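Local coordinates for hypothetical protein TT1561 (Thermus thermophilus, PDB 1UF3) that is of unknown function but binds calcium ions and, as a member of the calcineurin-like metallophosphoesterase superfamily, may act as a phosphoesterase, at residues A[10-15]-A[204-208]; A[107-113]-A[149-155]; A[155-160]-A[172-176]. One frame throughout, in Å; residues are numbered along the deposited sequence.

In the fold
Strand 7-12, the first strand, ends in the first segment of interaction 1, whose partner, 204-208, arrives only 189 residues later; both other contacts nest inside the large loop so closed. Within it, interaction 2 pairs strand 108-118 with strand 151-155, closing a loop that includes helix 133-140. Interaction 3 begins where interaction 2 ends, at the shared Phe-155, and closes the short run from 155-160 to helix 170-179. The second and third contacts follow in series. Interaction 1 ties the end of strand 7-12 to the loop that links the two sheets, interaction 2 lies within one of them, and interaction 3 packs helix 170-179 against the end of strand 151-155 and the loop that follows it.

Interaction 1 (A[10-15]-A[204-208]); sequences ATSNPM and PGDLS
A first torsion of 65° sets Ser-12 OG between its own backbone N and carbonyl carbon, where it points at Gly-205 O, while the Thr-11 hydroxyl, turned anti to its N (chi1 -170°), lies against Leu-207. The contact ties the end of strand 7-12 to the loop that carries the chain from strand 199-203 of one sheet to strand 211-216, the neighbour of strand 7-12 in the other sheet of the calcineurin-like fold. The end of this first strand is where relatives usually carry metal ligands, but no residue of these two segments is a ligand of the calcium ions seen here.

A single beta bridge joins Ser-12 to Asp-206. Leu-207 N gives a straight bond to Ser-12 O (2.9 Å, 164° at the hydrogen), and Ser-12 N returns a weak, bent one to Gly-205 O. The hydroxyl of Ser-12 also donates to Gly-205 O, at a doubtfully short 2.5 Å; Gly-188 N is a further partner of this OG. Gly-205 has backbone angles that call for glycine, since a side chain would jam against the carbonyl before it.

Thr-11 OG1 sits 3.3 Å from Leu-207 CB without bonding to Leu-207 N; its polar partner is Glu-211 O. Upstream, Ala-10 CB meets Pro-204 CB at 3.6 Å, and Leu-185 touches both side chains. Downstream, Asn-13 and Asp-206 run side by side with their amide and carboxylate planes nearly perpendicular. Asn-13 ND2 makes a weak bond to Asp-206 OD2 (3.4 Å), while its OD1 is taken by Asn-41 N. The other carboxylate oxygen, OD1, is bonded within its own segment: Ser-208 N binds it weakly, closing an Asx turn. On the side of helix 18-25, Pro-14 CB rests 4.0 Å from Leu-207 CD1.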
loop_
_atom_site.group_PDB
_atom_site.type_symbol
_atom_site.label_atom_id
_atom_site.label_comp_id
_atom_site.label_asym_id
_atom_site.label_seq_id
_atom_site.Cartn_x
_atom_site.Cartn_y
_atom_site.Cartn_z
ATOM N N ALA A 10 9.912 16.643 -13.867
ATOM C CA ALA A 10 10.829 16.945 -14.961
ATOM C C ALA A 10 11.651 18.235 -14.822
ATOM O O ALA A 10 11.258 19.161 -14.127
ATOM C CB ALA A 10 10.041 16.989 -16.263
ATOM N N THR A 11 12.783 18.266 -15.511
ATOM C CA THR A 11 13.687 19.409 -15.491
ATOM C C THR A 11 14.747 19.155 -16.542
ATOM O O THR A 11 14.838 18.041 -17.105
ATOM C CB THR A 11 14.376 19.572 -14.117
ATOM O OG1 THR A 11 15.051 20.831 -14.077
ATOM C CG2 THR A 11 15.418 18.469 -13.900
ATOM N N SER A 12 15.556 20.180 -16.808
ATOM C CA SER A 12 16.618 20.071 -17.804
ATOM C C SER A 12 17.890 20.816 -17.402
ATOM O O SER A 12 17.927 21.541 -16.422
ATOM C CB SER A 12 16.147 20.650 -19.136
ATOM O OG SER A 12 15.926 22.052 -18.979
ATOM N N ASN A 13 18.932 20.602 -18.182
ATOM C CA ASN A 13 20.202 21.283 -18.002
ATOM C C ASN A 13 20.685 21.564 -16.582
ATOM O O ASN A 13 20.957 22.706 -16.248
ATOM C CB ASN A 13 20.133 22.604 -18.779
ATOM C CG ASN A 13 21.496 23.193 -19.042
ATOM O OD1 ASN A 13 22.301 22.614 -19.779
ATOM N ND2 ASN A 13 21.767 24.352 -18.439
ATOM N N PRO A 14 20.795 20.537 -15.723
ATOM C CA PRO A 14 21.271 20.783 -14.353
ATOM C C PRO A 14 22.742 21.281 -14.291
ATOM O O PRO A 14 23.168 21.868 -13.295
ATOM C CB PRO A 14 21.085 19.424 -13.670
ATOM C CG PRO A 14 21.214 18.436 -14.823
ATOM C CD PRO A 14 20.409 19.125 -15.904
HETATM N N MSE A 15 23.498 21.033 -15.355
HETATM C CA MSE A 15 24.896 21.446 -15.465
HETATM C C MSE A 15 25.797 21.148 -14.255
HETATM O O MSE A 15 26.516 22.031 -13.767
HETATM C CB MSE A 15 24.977 22.950 -15.805
HETATM C CG MSE A 15 24.671 23.316 -17.259
HETATM SE SE MSE A 15 26.046 22.876 -18.515
HETATM C CE MSE A 15 27.264 24.341 -18.077
ATOM N N PRO A 204 10.238 21.869 -19.239
ATOM C CA PRO A 204 10.105 21.697 -17.796
ATOM C C PRO A 204 10.844 22.675 -16.915
ATOM O O PRO A 204 10.534 22.798 -15.738
ATOM C CB PRO A 204 10.563 20.258 -17.591
ATOM C CG PRO A 204 11.632 20.116 -18.611
ATOM C CD PRO A 204 10.990 20.751 -19.835
ATOM N N GLY A 205 11.818 23.373 -17.481
ATOM C CA GLY A 205 12.582 24.310 -16.677
ATOM C C GLY A 205 14.066 23.977 -16.694
ATOM O O GLY A 205 14.483 22.911 -17.176
ATOM N N ASP A 206 14.868 24.891 -16.154
ATOM C CA ASP A 206 16.311 24.721 -16.111
ATOM C C ASP A 206 16.715 24.545 -14.638
ATOM O O ASP A 206 16.574 25.487 -13.837
ATOM C CB ASP A 206 16.970 25.973 -16.719
ATOM C CG ASP A 206 18.444 25.808 -16.914
ATOM O OD1 ASP A 206 19.085 25.341 -15.967
ATOM O OD2 ASP A 206 18.951 26.135 -18.003
ATOM N N LEU A 207 17.198 23.352 -14.267
ATOM C CA LEU A 207 17.574 23.088 -12.872
ATOM C C LEU A 207 18.768 23.939 -12.417
ATOM O O LEU A 207 18.936 24.197 -11.221
ATOM C CB LEU A 207 17.907 21.600 -12.653
ATOM C CG LEU A 207 17.287 20.859 -11.455
ATOM C CD1 LEU A 207 18.283 19.868 -10.897
ATOM C CD2 LEU A 207 16.856 21.795 -10.384
ATOM N N SER A 208 19.607 24.344 -13.363
ATOM C CA SER A 208 20.748 25.200 -13.033
ATOM C C SER A 208 20.190 26.528 -12.517
ATOM O O SER A 208 20.870 27.259 -11.808
ATOM C CB SER A 208 21.628 25.456 -14.267
ATOM O OG SER A 208 21.034 26.411 -15.132
#

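Interaction 2 (A[107-113]-A[149-155]); sequences PYLVAGV and YPKIFLF
Two neighbouring parallel strands, 108-118 and 151-155, meet here in a sheet of the calcineurin-like fold, with Leu-109 facing Lys-151 and Gly-112 facing Leu-154. The strand axes approach to 4.5 Å and are inclined by 23°. Five backbone bonds zigzag between them: Leu-109 N to Pro-150 O (2.9 Å, 175° at the hydrogen), Ile-152 N to Leu-109 O, Ala-111 N to Ile-152 O, Leu-154 N to Ala-111 O and Val-113 N to Leu-154 O (3.0 Å).

On one face Ile-152 reaches obliquely across with CD1, 3.9 Å from Tyr-108 CB. Val-110 lies alongside Ile-152, and its CG1, set anti to the backbone N (chi1 -174°), comes within 4.1 Å of Leu-154 CD1. A side chain at Gly-112 would run into Leu-154 O. On the other face Leu-109 CB meets Tyr-149 CB at 3.8 Å, and Pro-107 CG approaches the edge of the Tyr-149 ring. Farther along, Val-113 O lies in the plane of the Phe-155 ring, 3.4 Å from CD2.

The extended chain of Lys-151 carries NZ to a hydrogen bond with His-179 ND1 and a cation-pi contact with Trp-144. Strand 101-104 borders strand 108-118, strand 183-186 continues the sheet beyond 151-155, and helix 133-140 packs over Val-113 and Phe-155.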
loop_
_atom_site.group_PDB
_atom_site.type_symbol
_atom_site.label_atom_id
_atom_site.label_comp_id
_atom_site.label_asym_id
_atom_site.label_seq_id
_atom_site.Cartn_x
_atom_site.Cartn_y
_atom_site.Cartn_z
ATOM N N PRO A 107 0.293 1.970 -21.059
ATOM C CA PRO A 107 1.742 2.039 -21.285
ATOM C C PRO A 107 2.209 3.281 -22.048
ATOM O O PRO A 107 1.410 3.956 -22.706
ATOM C CB PRO A 107 2.028 0.769 -22.078
ATOM C CG PRO A 107 0.777 0.619 -22.913
ATOM C CD PRO A 107 -0.348 1.011 -21.977
ATOM N N TYR A 108 3.503 3.581 -21.933
ATOM C CA TYR A 108 4.109 4.691 -22.667
ATOM C C TYR A 108 5.424 4.204 -23.238
ATOM O O TYR A 108 6.182 3.536 -22.561
ATOM C CB TYR A 108 4.357 5.904 -21.770
ATOM C CG TYR A 108 3.090 6.498 -21.215
ATOM C CD1 TYR A 108 2.677 6.207 -19.926
ATOM C CD2 TYR A 108 2.284 7.340 -21.994
ATOM C CE1 TYR A 108 1.491 6.729 -19.413
ATOM C CE2 TYR A 108 1.110 7.873 -21.481
ATOM C CZ TYR A 108 0.721 7.561 -20.193
ATOM O OH TYR A 108 -0.440 8.080 -19.657
ATOM N N LEU A 109 5.666 4.519 -24.501
ATOM C CA LEU A 109 6.897 4.162 -25.178
ATOM C C LEU A 109 7.772 5.434 -25.054
ATOM O O LEU A 109 7.474 6.471 -25.679
ATOM C CB LEU A 109 6.593 3.825 -26.644
ATOM C CG LEU A 109 7.767 3.500 -27.582
ATOM C CD1 LEU A 109 8.620 2.409 -26.955
ATOM C CD2 LEU A 109 7.250 3.055 -28.947
ATOM N N VAL A 110 8.806 5.361 -24.211
ATOM C CA VAL A 110 9.713 6.487 -23.966
ATOM C C VAL A 110 10.979 6.381 -24.808
ATOM O O VAL A 110 11.655 5.357 -24.828
ATOM C CB VAL A 110 10.081 6.570 -22.480
ATOM C CG1 VAL A 110 10.932 7.848 -22.191
ATOM C CG2 VAL A 110 8.817 6.575 -21.641
ATOM N N ALA A 111 11.287 7.446 -25.540
ATOM C CA ALA A 111 12.460 7.447 -26.394
ATOM C C ALA A 111 13.035 8.853 -26.503
ATOM O O ALA A 111 12.365 9.846 -26.182
ATOM C CB ALA A 111 12.100 6.951 -27.775
ATOM N N GLY A 112 14.267 8.940 -26.981
ATOM C CA GLY A 112 14.858 10.257 -27.128
ATOM C C GLY A 112 16.061 10.351 -28.038
ATOM O O GLY A 112 16.589 9.349 -28.546
ATOM N N VAL A 113 16.451 11.594 -28.286
ATOM C CA VAL A 113 17.636 11.896 -29.063
ATOM C C VAL A 113 18.190 13.160 -28.379
ATOM O O VAL A 113 17.600 14.249 -28.473
ATOM C CB VAL A 113 17.329 12.165 -30.534
ATOM C CG1 VAL A 113 18.617 12.490 -31.255
ATOM C CG2 VAL A 113 16.678 10.941 -31.185
ATOM N N TYR A 149 1.464 2.383 -29.301
ATOM C CA TYR A 149 1.853 2.878 -27.992
ATOM C C TYR A 149 1.909 4.398 -27.959
ATOM O O TYR A 149 2.430 5.012 -28.867
ATOM C CB TYR A 149 3.245 2.357 -27.594
ATOM C CG TYR A 149 3.373 0.859 -27.362
ATOM C CD1 TYR A 149 3.855 0.014 -28.353
ATOM C CD2 TYR A 149 3.035 0.305 -26.141
ATOM C CE1 TYR A 149 4.002 -1.343 -28.132
ATOM C CE2 TYR A 149 3.176 -1.050 -25.907
ATOM C CZ TYR A 149 3.659 -1.867 -26.898
ATOM O OH TYR A 149 3.823 -3.210 -26.632
ATOM N N PRO A 150 1.322 5.022 -26.933
ATOM C CA PRO A 150 1.406 6.480 -26.868
ATOM C C PRO A 150 2.923 6.725 -26.653
ATOM O O PRO A 150 3.546 6.021 -25.844
ATOM C CB PRO A 150 0.622 6.816 -25.607
ATOM C CG PRO A 150 -0.386 5.663 -25.502
ATOM C CD PRO A 150 0.409 4.474 -25.905
ATOM N N LYS A 151 3.513 7.695 -27.354
ATOM C CA LYS A 151 4.955 7.984 -27.219
ATOM C C LYS A 151 5.331 9.222 -26.396
ATOM O O LYS A 151 4.600 10.224 -26.378
ATOM C CB LYS A 151 5.596 8.116 -28.601
ATOM C CG LYS A 151 5.500 6.864 -29.462
ATOM C CD LYS A 151 5.917 7.151 -30.899
ATOM C CE LYS A 151 5.553 6.017 -31.837
ATOM N NZ LYS A 151 5.742 6.353 -33.286
ATOM N N ILE A 152 6.462 9.127 -25.687
ATOM C CA ILE A 152 7.004 10.232 -24.884
ATOM C C ILE A 152 8.437 10.414 -25.396
ATOM O O ILE A 152 9.252 9.485 -25.324
ATOM C CB ILE A 152 7.040 9.906 -23.373
ATOM C CG1 ILE A 152 5.610 9.754 -22.831
ATOM C CG2 ILE A 152 7.791 11.025 -22.612
ATOM C CD1 ILE A 152 5.497 9.583 -21.321
ATOM N N PHE A 153 8.719 11.589 -25.959
ATOM C CA PHE A 153 10.030 11.892 -26.519
ATOM C C PHE A 153 10.817 12.843 -25.638
ATOM O O PHE A 153 10.256 13.747 -25.040
ATOM C CB PHE A 153 9.906 12.557 -27.909
ATOM C CG PHE A 153 9.510 11.624 -29.035
ATOM C CD1 PHE A 153 9.335 10.251 -28.831
ATOM C CD2 PHE A 153 9.340 12.124 -30.310
ATOM C CE1 PHE A 153 9.003 9.415 -29.881
ATOM C CE2 PHE A 153 9.005 11.286 -31.376
ATOM C CZ PHE A 153 8.837 9.936 -31.162
ATOM N N LEU A 154 12.126 12.638 -25.579
ATOM C CA LEU A 154 13.012 13.520 -24.812
ATOM C C LEU A 154 14.051 14.070 -25.780
ATOM O O LEU A 154 14.755 13.319 -26.433
ATOM C CB LEU A 154 13.722 12.767 -23.677
ATOM C CG LEU A 154 13.016 12.782 -22.321
ATOM C CD1 LEU A 154 11.782 11.877 -22.385
ATOM C CD2 LEU A 154 13.980 12.320 -21.225
ATOM N N PHE A 155 14.126 15.383 -25.908
ATOM C CA PHE A 155 15.118 15.988 -26.804
ATOM C C PHE A 155 15.764 17.140 -26.058
ATOM O O PHE A 155 15.180 17.718 -25.128
ATOM C CB PHE A 155 14.499 16.650 -28.042
ATOM C CG PHE A 155 13.776 15.737 -28.953
ATOM C CD1 PHE A 155 12.427 15.982 -29.252
ATOM C CD2 PHE A 155 14.447 14.726 -29.621
ATOM C CE1 PHE A 155 11.776 15.242 -30.211
ATOM C CE2 PHE A 155 13.809 13.980 -30.574
ATOM C CZ PHE A 155 12.458 14.240 -30.880
#

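Interaction 3 (A[155-160]-A[172-176]); sequences FHTMPY and VAHLI
Val-172 wedges between Phe-155 and Pro-159, the three residues that share most of this interface, and so presses helix 170-179 onto the chain leaving strand 151-155. With CG1 anti to the backbone N (chi1 170°), Val-172 sends that methyl to Pro-159 CB at 3.7 Å and to Phe-155 CD1 at 4.1 Å, while CG2 meets Thr-157 CG2 at 3.8 Å. One helical turn on, Ile-176 touches the edge of the Phe-155 ring with CG1, and its CD1 reaches Pro-159 CB at 3.9 Å. Leu-175 CD1 approaches Phe-155 CZ obliquely.

Were Phe-155 replaced by an alanine, Val-172, Leu-175 and Ile-176 would probably lose the ring they pack on and a gap would be likely between strand end and helix.

Strand 151-155, this helix and strand 183-186 form a beta-alpha-beta crossover, and Val-184 of the last strand also touches Phe-155 and Ile-176. The hydroxyl of Thr-157 is hydrogen-bonded to Ile-117 N, while its CG2 packs on the helix. No hydrogen bond crosses between 155-160 and 172-176, so the contact depends mainly on the fit of apolar carbons, with no directional bond to fix it between these two segments.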
loop_
_atom_site.group_PDB
_atom_site.type_symbol
_atom_site.label_atom_id
_atom_site.label_comp_id
_atom_site.label_asym_id
_atom_site.label_seq_id
_atom_site.Cartn_x
_atom_site.Cartn_y
_atom_site.Cartn_z
ATOM N N PHE A 155 14.126 15.383 -25.908
ATOM C CA PHE A 155 15.118 15.988 -26.804
ATOM C C PHE A 155 15.764 17.140 -26.058
ATOM O O PHE A 155 15.180 17.718 -25.128
ATOM C CB PHE A 155 14.499 16.650 -28.042
ATOM C CG PHE A 155 13.776 15.737 -28.953
ATOM C CD1 PHE A 155 12.427 15.982 -29.252
ATOM C CD2 PHE A 155 14.447 14.726 -29.621
ATOM C CE1 PHE A 155 11.776 15.242 -30.211
ATOM C CE2 PHE A 155 13.809 13.980 -30.574
ATOM C CZ PHE A 155 12.458 14.240 -30.880
ATOM N N HIS A 156 16.965 17.494 -26.479
ATOM C CA HIS A 156 17.568 18.644 -25.859
ATOM C C HIS A 156 17.106 19.855 -26.698
ATOM O O HIS A 156 16.654 20.863 -26.163
ATOM C CB HIS A 156 19.078 18.562 -25.871
ATOM C CG HIS A 156 19.718 19.784 -25.300
ATOM N ND1 HIS A 156 19.977 20.907 -26.059
ATOM C CD2 HIS A 156 20.024 20.111 -24.023
ATOM C CE1 HIS A 156 20.415 21.873 -25.268
ATOM N NE2 HIS A 156 20.450 21.415 -24.027
ATOM N N THR A 157 17.202 19.703 -28.011
ATOM C CA THR A 157 16.864 20.710 -29.001
ATOM C C THR A 157 15.369 21.031 -29.092
ATOM O O THR A 157 14.546 20.140 -29.278
ATOM C CB THR A 157 17.380 20.235 -30.360
ATOM O OG1 THR A 157 18.803 20.095 -30.277
ATOM C CG2 THR A 157 17.014 21.213 -31.485
HETATM N N MSE A 158 15.025 22.307 -28.948
HETATM C CA MSE A 158 13.631 22.750 -29.016
HETATM C C MSE A 158 13.092 22.782 -30.432
HETATM O O MSE A 158 13.810 23.117 -31.374
HETATM C CB MSE A 158 13.489 24.159 -28.461
HETATM C CG MSE A 158 13.553 24.285 -26.985
HETATM SE SE MSE A 158 12.671 25.937 -26.477
HETATM C CE MSE A 158 10.942 25.584 -27.247
ATOM N N PRO A 159 11.808 22.442 -30.606
ATOM C CA PRO A 159 11.230 22.470 -31.953
ATOM C C PRO A 159 10.798 23.904 -32.288
ATOM O O PRO A 159 10.568 24.722 -31.401
ATOM C CB PRO A 159 10.032 21.540 -31.830
ATOM C CG PRO A 159 9.570 21.819 -30.431
ATOM C CD PRO A 159 10.871 21.819 -29.655
ATOM N N TYR A 160 10.719 24.211 -33.572
ATOM C CA TYR A 160 10.278 25.530 -33.989
ATOM C C TYR A 160 8.802 25.595 -33.640
ATOM O O TYR A 160 8.048 24.681 -33.992
ATOM C CB TYR A 160 10.425 25.679 -35.487
ATOM C CG TYR A 160 9.633 26.842 -36.015
ATOM C CD1 TYR A 160 10.137 28.139 -35.924
ATOM C CD2 TYR A 160 8.381 26.649 -36.602
ATOM C CE1 TYR A 160 9.421 29.229 -36.414
ATOM C CE2 TYR A 160 7.644 27.735 -37.098
ATOM C CZ TYR A 160 8.177 29.026 -37.001
ATOM O OH TYR A 160 7.485 30.114 -37.491
ATOM N N VAL A 172 13.118 19.223 -35.903
ATOM C CA VAL A 172 12.605 18.602 -34.695
ATOM C C VAL A 172 11.079 18.704 -34.697
ATOM O O VAL A 172 10.382 17.757 -34.330
ATOM C CB VAL A 172 13.193 19.263 -33.448
ATOM C CG1 VAL A 172 12.470 18.783 -32.213
ATOM C CG2 VAL A 172 14.684 18.921 -33.352
ATOM N N ALA A 173 10.565 19.854 -35.123
ATOM C CA ALA A 173 9.129 20.056 -35.196
ATOM C C ALA A 173 8.569 18.993 -36.134
ATOM O O ALA A 173 7.513 18.407 -35.867
ATOM C CB ALA A 173 8.821 21.448 -35.738
ATOM N N HIS A 174 9.305 18.752 -37.220
ATOM C CA HIS A 174 8.925 17.781 -38.238
ATOM C C HIS A 174 8.883 16.339 -37.692
ATOM O O HIS A 174 8.000 15.559 -38.065
ATOM C CB HIS A 174 9.881 17.897 -39.432
ATOM C CG HIS A 174 9.513 17.025 -40.593
ATOM N ND1 HIS A 174 10.225 15.891 -40.928
ATOM C CD2 HIS A 174 8.494 17.108 -41.484
ATOM C CE1 HIS A 174 9.658 15.312 -41.975
ATOM N NE2 HIS A 174 8.605 16.030 -42.331
ATOM N N LEU A 175 9.813 16.003 -36.801
ATOM C CA LEU A 175 9.865 14.664 -36.191
ATOM C C LEU A 175 8.660 14.537 -35.269
ATOM O O LEU A 175 8.033 13.491 -35.170
ATOM C CB LEU A 175 11.136 14.489 -35.351
ATOM C CG LEU A 175 12.533 14.614 -35.969
ATOM C CD1 LEU A 175 13.578 14.686 -34.839
ATOM C CD2 LEU A 175 12.813 13.437 -36.899
ATOM N N ILE A 176 8.349 15.611 -34.563
ATOM C CA ILE A 176 7.206 15.574 -33.676
ATOM C C ILE A 176 5.932 15.406 -34.507
ATOM O O ILE A 176 5.053 14.617 -34.148
ATOM C CB ILE A 176 7.146 16.838 -32.825
ATOM C CG1 ILE A 176 8.392 16.888 -31.931
ATOM C CG2 ILE A 176 5.867 16.861 -32.011
ATOM C CD1 ILE A 176 8.437 18.045 -30.990
#